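Local atomic coordinates of Ulp1-like SUMO protease (Chaetomium thermophilum, PDB entry 6DG4), a protein that probably cleaves SUMO from its conjugates as a cysteine protease of the C48 family, this chain being its catalytic domain. Residues F49-L60 with P229-L240. Sequence-based numbering, arbitrary orientation.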
# COMPACT_ATOMS: atom_id res chain seq x y z
N PHE A 49 5.91 3.83 -16.56
CA PHE A 49 5.73 5.23 -16.22
C PHE A 49 4.82 5.94 -17.22
O PHE A 49 3.87 6.62 -16.83
CB PHE A 49 7.11 5.91 -16.17
CG PHE A 49 7.97 5.41 -15.04
CD1 PHE A 49 7.91 6.01 -13.79
CD2 PHE A 49 8.81 4.32 -15.22
CE1 PHE A 49 8.69 5.54 -12.75
CE2 PHE A 49 9.58 3.85 -14.17
CZ PHE A 49 9.52 4.46 -12.94
N GLU A 50 5.10 5.77 -18.51
CA GLU A 50 4.42 6.55 -19.53
C GLU A 50 2.96 6.13 -19.68
O GLU A 50 2.09 6.97 -19.92
CB GLU A 50 5.14 6.39 -20.87
CG GLU A 50 4.53 7.17 -22.00
CD GLU A 50 5.31 7.04 -23.27
OE1 GLU A 50 5.78 5.92 -23.57
OE2 GLU A 50 5.47 8.07 -23.96
N GLU A 51 2.67 4.84 -19.56
CA GLU A 51 1.33 4.34 -19.82
C GLU A 51 0.59 3.88 -18.59
O GLU A 51 -0.65 3.90 -18.59
CB GLU A 51 1.38 3.18 -20.83
CG GLU A 51 1.95 3.58 -22.19
CD GLU A 51 1.98 2.44 -23.17
OE1 GLU A 51 0.93 1.82 -23.38
OE2 GLU A 51 3.06 2.16 -23.73
N LYS A 52 1.30 3.50 -17.52
CA LYS A 52 0.68 2.83 -16.38
C LYS A 52 0.86 3.59 -15.07
O LYS A 52 0.63 3.03 -13.99
CB LYS A 52 1.22 1.40 -16.25
CG LYS A 52 1.09 0.57 -17.53
CD LYS A 52 -0.37 0.38 -17.94
CE LYS A 52 -0.49 -0.44 -19.22
NZ LYS A 52 -1.91 -0.70 -19.58
N LEU A 53 1.21 4.88 -15.13
CA LEU A 53 1.35 5.67 -13.91
C LEU A 53 1.13 7.16 -14.15
O LEU A 53 0.26 7.77 -13.52
CB LEU A 53 2.72 5.43 -13.26
CG LEU A 53 3.04 6.28 -12.02
CD1 LEU A 53 1.96 6.20 -10.94
CD2 LEU A 53 4.38 5.84 -11.45
N LEU A 54 1.91 7.76 -15.04
CA LEU A 54 1.97 9.21 -15.08
C LEU A 54 0.75 9.92 -15.67
O LEU A 54 0.38 10.98 -15.15
CB LEU A 54 3.24 9.67 -15.81
CG LEU A 54 4.52 9.45 -15.01
CD1 LEU A 54 5.73 9.68 -15.89
CD2 LEU A 54 4.55 10.34 -13.78
N PRO A 55 0.12 9.43 -16.73
CA PRO A 55 -1.07 10.13 -17.22
C PRO A 55 -2.13 10.21 -16.14
O PRO A 55 -2.38 9.25 -15.41
CB PRO A 55 -1.54 9.28 -18.41
CG PRO A 55 -0.32 8.52 -18.83
CD PRO A 55 0.44 8.25 -17.55
N ALA A 56 -2.76 11.39 -16.03
CA ALA A 56 -3.72 11.62 -14.97
C ALA A 56 -4.93 10.70 -15.05
O ALA A 56 -5.64 10.53 -14.05
CB ALA A 56 -4.19 13.08 -15.01
N THR A 57 -5.17 10.08 -16.21
CA THR A 57 -6.30 9.16 -16.37
C THR A 57 -5.86 7.71 -16.57
O THR A 57 -6.69 6.88 -16.94
CB THR A 57 -7.23 9.59 -17.51
OG1 THR A 57 -6.56 9.51 -18.77
CG2 THR A 57 -7.74 11.01 -17.28
N ALA A 58 -4.60 7.39 -16.33
CA ALA A 58 -4.11 6.04 -16.54
C ALA A 58 -4.47 5.14 -15.36
O ALA A 58 -4.40 5.55 -14.20
CB ALA A 58 -2.60 6.03 -16.73
N TRP A 59 -4.83 3.90 -15.67
CA TRP A 59 -5.00 2.90 -14.63
C TRP A 59 -3.62 2.31 -14.31
O TRP A 59 -2.90 1.87 -15.20
CB TRP A 59 -5.97 1.82 -15.10
CG TRP A 59 -7.39 2.31 -15.26
CD1 TRP A 59 -7.86 3.19 -16.19
CD2 TRP A 59 -8.53 1.92 -14.47
NE1 TRP A 59 -9.21 3.38 -16.03
CE2 TRP A 59 -9.65 2.61 -14.99
CE3 TRP A 59 -8.71 1.05 -13.39
CZ2 TRP A 59 -10.93 2.45 -14.46
CZ3 TRP A 59 -9.99 0.90 -12.86
CH2 TRP A 59 -11.08 1.60 -13.40
N LEU A 60 -3.26 2.32 -13.03
CA LEU A 60 -1.96 1.81 -12.62
C LEU A 60 -1.90 0.29 -12.78
O LEU A 60 -2.91 -0.41 -12.68
CB LEU A 60 -1.67 2.19 -11.17
CG LEU A 60 -1.01 3.56 -10.93
CD1 LEU A 60 -1.80 4.69 -11.56
CD2 LEU A 60 -0.83 3.82 -9.43
N PRO A 229 -3.24 13.66 -9.72
CA PRO A 229 -2.28 13.78 -10.84
C PRO A 229 -0.87 14.09 -10.37
O PRO A 229 0.10 13.51 -10.86
CB PRO A 229 -2.89 14.90 -11.70
CG PRO A 229 -4.37 14.75 -11.47
CD PRO A 229 -4.48 14.42 -9.99
N LEU A 230 -0.74 14.98 -9.39
CA LEU A 230 0.57 15.25 -8.81
C LEU A 230 1.10 14.04 -8.05
O LEU A 230 2.29 13.73 -8.12
CB LEU A 230 0.46 16.46 -7.90
CG LEU A 230 1.65 16.76 -7.01
CD1 LEU A 230 2.91 16.97 -7.83
CD2 LEU A 230 1.30 17.99 -6.17
N GLN A 231 0.23 13.34 -7.32
CA GLN A 231 0.68 12.16 -6.59
C GLN A 231 1.25 11.10 -7.52
O GLN A 231 2.19 10.39 -7.14
CB GLN A 231 -0.48 11.60 -5.77
CG GLN A 231 -0.14 10.39 -4.90
CD GLN A 231 0.74 10.70 -3.71
OE1 GLN A 231 1.59 11.59 -3.74
NE2 GLN A 231 0.55 9.93 -2.65
N ARG A 232 0.72 10.99 -8.74
CA ARG A 232 1.32 10.06 -9.71
C ARG A 232 2.77 10.42 -9.99
O ARG A 232 3.63 9.54 -10.09
CB ARG A 232 0.51 10.06 -11.01
CG ARG A 232 -0.88 9.48 -10.86
CD ARG A 232 -1.75 9.90 -12.03
NE ARG A 232 -3.10 9.37 -11.89
CZ ARG A 232 -3.50 8.19 -12.36
NH1 ARG A 232 -2.65 7.41 -13.00
NH2 ARG A 232 -4.75 7.79 -12.16
N GLN A 233 3.06 11.72 -10.14
CA GLN A 233 4.43 12.15 -10.37
C GLN A 233 5.31 11.85 -9.17
O GLN A 233 6.47 11.45 -9.32
CB GLN A 233 4.48 13.66 -10.63
CG GLN A 233 3.83 14.11 -11.88
CD GLN A 233 4.10 15.59 -12.10
OE1 GLN A 233 4.77 15.99 -13.06
NE2 GLN A 233 3.62 16.40 -11.18
N ARG A 234 4.77 12.05 -7.96
CA ARG A 234 5.54 11.78 -6.76
C ARG A 234 5.83 10.30 -6.61
O ARG A 234 6.94 9.91 -6.24
CB ARG A 234 4.80 12.32 -5.53
CG ARG A 234 4.64 13.84 -5.54
CD ARG A 234 4.04 14.37 -4.23
NE ARG A 234 4.92 13.99 -3.13
CZ ARG A 234 6.07 14.58 -2.84
NH1 ARG A 234 6.51 15.63 -3.52
NH2 ARG A 234 6.80 14.11 -1.85
N ILE A 235 4.84 9.45 -6.89
CA ILE A 235 5.06 8.00 -6.86
C ILE A 235 6.14 7.62 -7.86
O ILE A 235 7.03 6.81 -7.56
CB ILE A 235 3.75 7.25 -7.13
CG1 ILE A 235 2.77 7.44 -5.96
CG2 ILE A 235 4.00 5.76 -7.37
CD1 ILE A 235 1.34 7.11 -6.33
N ALA A 236 6.09 8.20 -9.06
CA ALA A 236 7.11 7.92 -10.07
C ALA A 236 8.49 8.29 -9.55
O ALA A 236 9.45 7.53 -9.70
CB ALA A 236 6.79 8.68 -11.35
N ALA A 237 8.61 9.47 -8.93
CA ALA A 237 9.90 9.90 -8.39
C ALA A 237 10.39 8.94 -7.31
O ALA A 237 11.58 8.61 -7.26
CB ALA A 237 9.78 11.32 -7.84
N VAL A 238 9.50 8.51 -6.41
CA VAL A 238 9.89 7.56 -5.37
C VAL A 238 10.42 6.27 -5.99
O VAL A 238 11.44 5.72 -5.55
CB VAL A 238 8.71 7.30 -4.42
CG1 VAL A 238 9.02 6.12 -3.50
CG2 VAL A 238 8.40 8.54 -3.59
N LEU A 239 9.73 5.76 -7.01
CA LEU A 239 10.19 4.53 -7.66
C LEU A 239 11.56 4.73 -8.30
O LEU A 239 12.46 3.89 -8.15
CB LEU A 239 9.17 4.05 -8.68
CG LEU A 239 7.82 3.61 -8.10
CD1 LEU A 239 6.80 3.39 -9.20
CD2 LEU A 239 7.94 2.36 -7.24
N LEU A 240 11.76 5.86 -8.99
CA LEU A 240 13.06 6.13 -9.61
C LEU A 240 14.15 6.31 -8.56
O LEU A 240 15.31 5.97 -8.80
CB LEU A 240 12.97 7.38 -10.48
CG LEU A 240 12.06 7.27 -11.70
CD1 LEU A 240 11.89 8.61 -12.37
CD2 LEU A 240 12.60 6.24 -12.68
O HOH W 1 -0.54 13.06 -13.57
O HOH W 2 1.23 12.83 -13.43
O HOH W 3 -5.10 11.34 -11.39
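R232 reaches from helix 228-241 into the loop that follows helix 46-50 and binds two of its backbone carbonyls. NH1 of R232 donates to L53 O at 3.0 Å, nearly straight (N-H...O 165°) and in the guanidinium plane. The same nitrogen and NH2 both converge end-on on A58 O, with NH1 of R232 2.8 Å from A58 O. The third nitrogen, NE, reaches A56 O through a water. The R232 chain runs extended from CG to NE, and a quarter turn at the last torsion (chi4 -90°) sets the guanidinium so that L53 O and A58 O lie at its edge. P55 and A58 bracket a type I turn closed by A58 N to P55 O (3.0 Å), which places the P55 and A56 carbonyls over one face, at angles too poor for direct hydrogen bonds to R232. NH2 also forms a salt bridge with D201.

Beyond the arginine the direct contacts are mainly apolar, though a water, in either of two close positions, links L54 O to P229 O. L53, its CG anti to the backbone N (chi1 176°), lays CD2 against A236 CB at 3.7 Å and also meets I235 and L239. L54 CD2 touches the same A236 CB at 3.7 Å. F49 presents its ring edge to A236 O, and its CZ packs 3.6 Å from L240 CD2; at the other end of the contact, A56 CB rests on P229 CG (3.9 Å).

A leucine in place of R232 would probably leave the L53 and A58 carbonyls without these donors and D201 without its charged mate. Buried arginine and apolar packing together tie an irregular loop to the last helix of the catalytic domain.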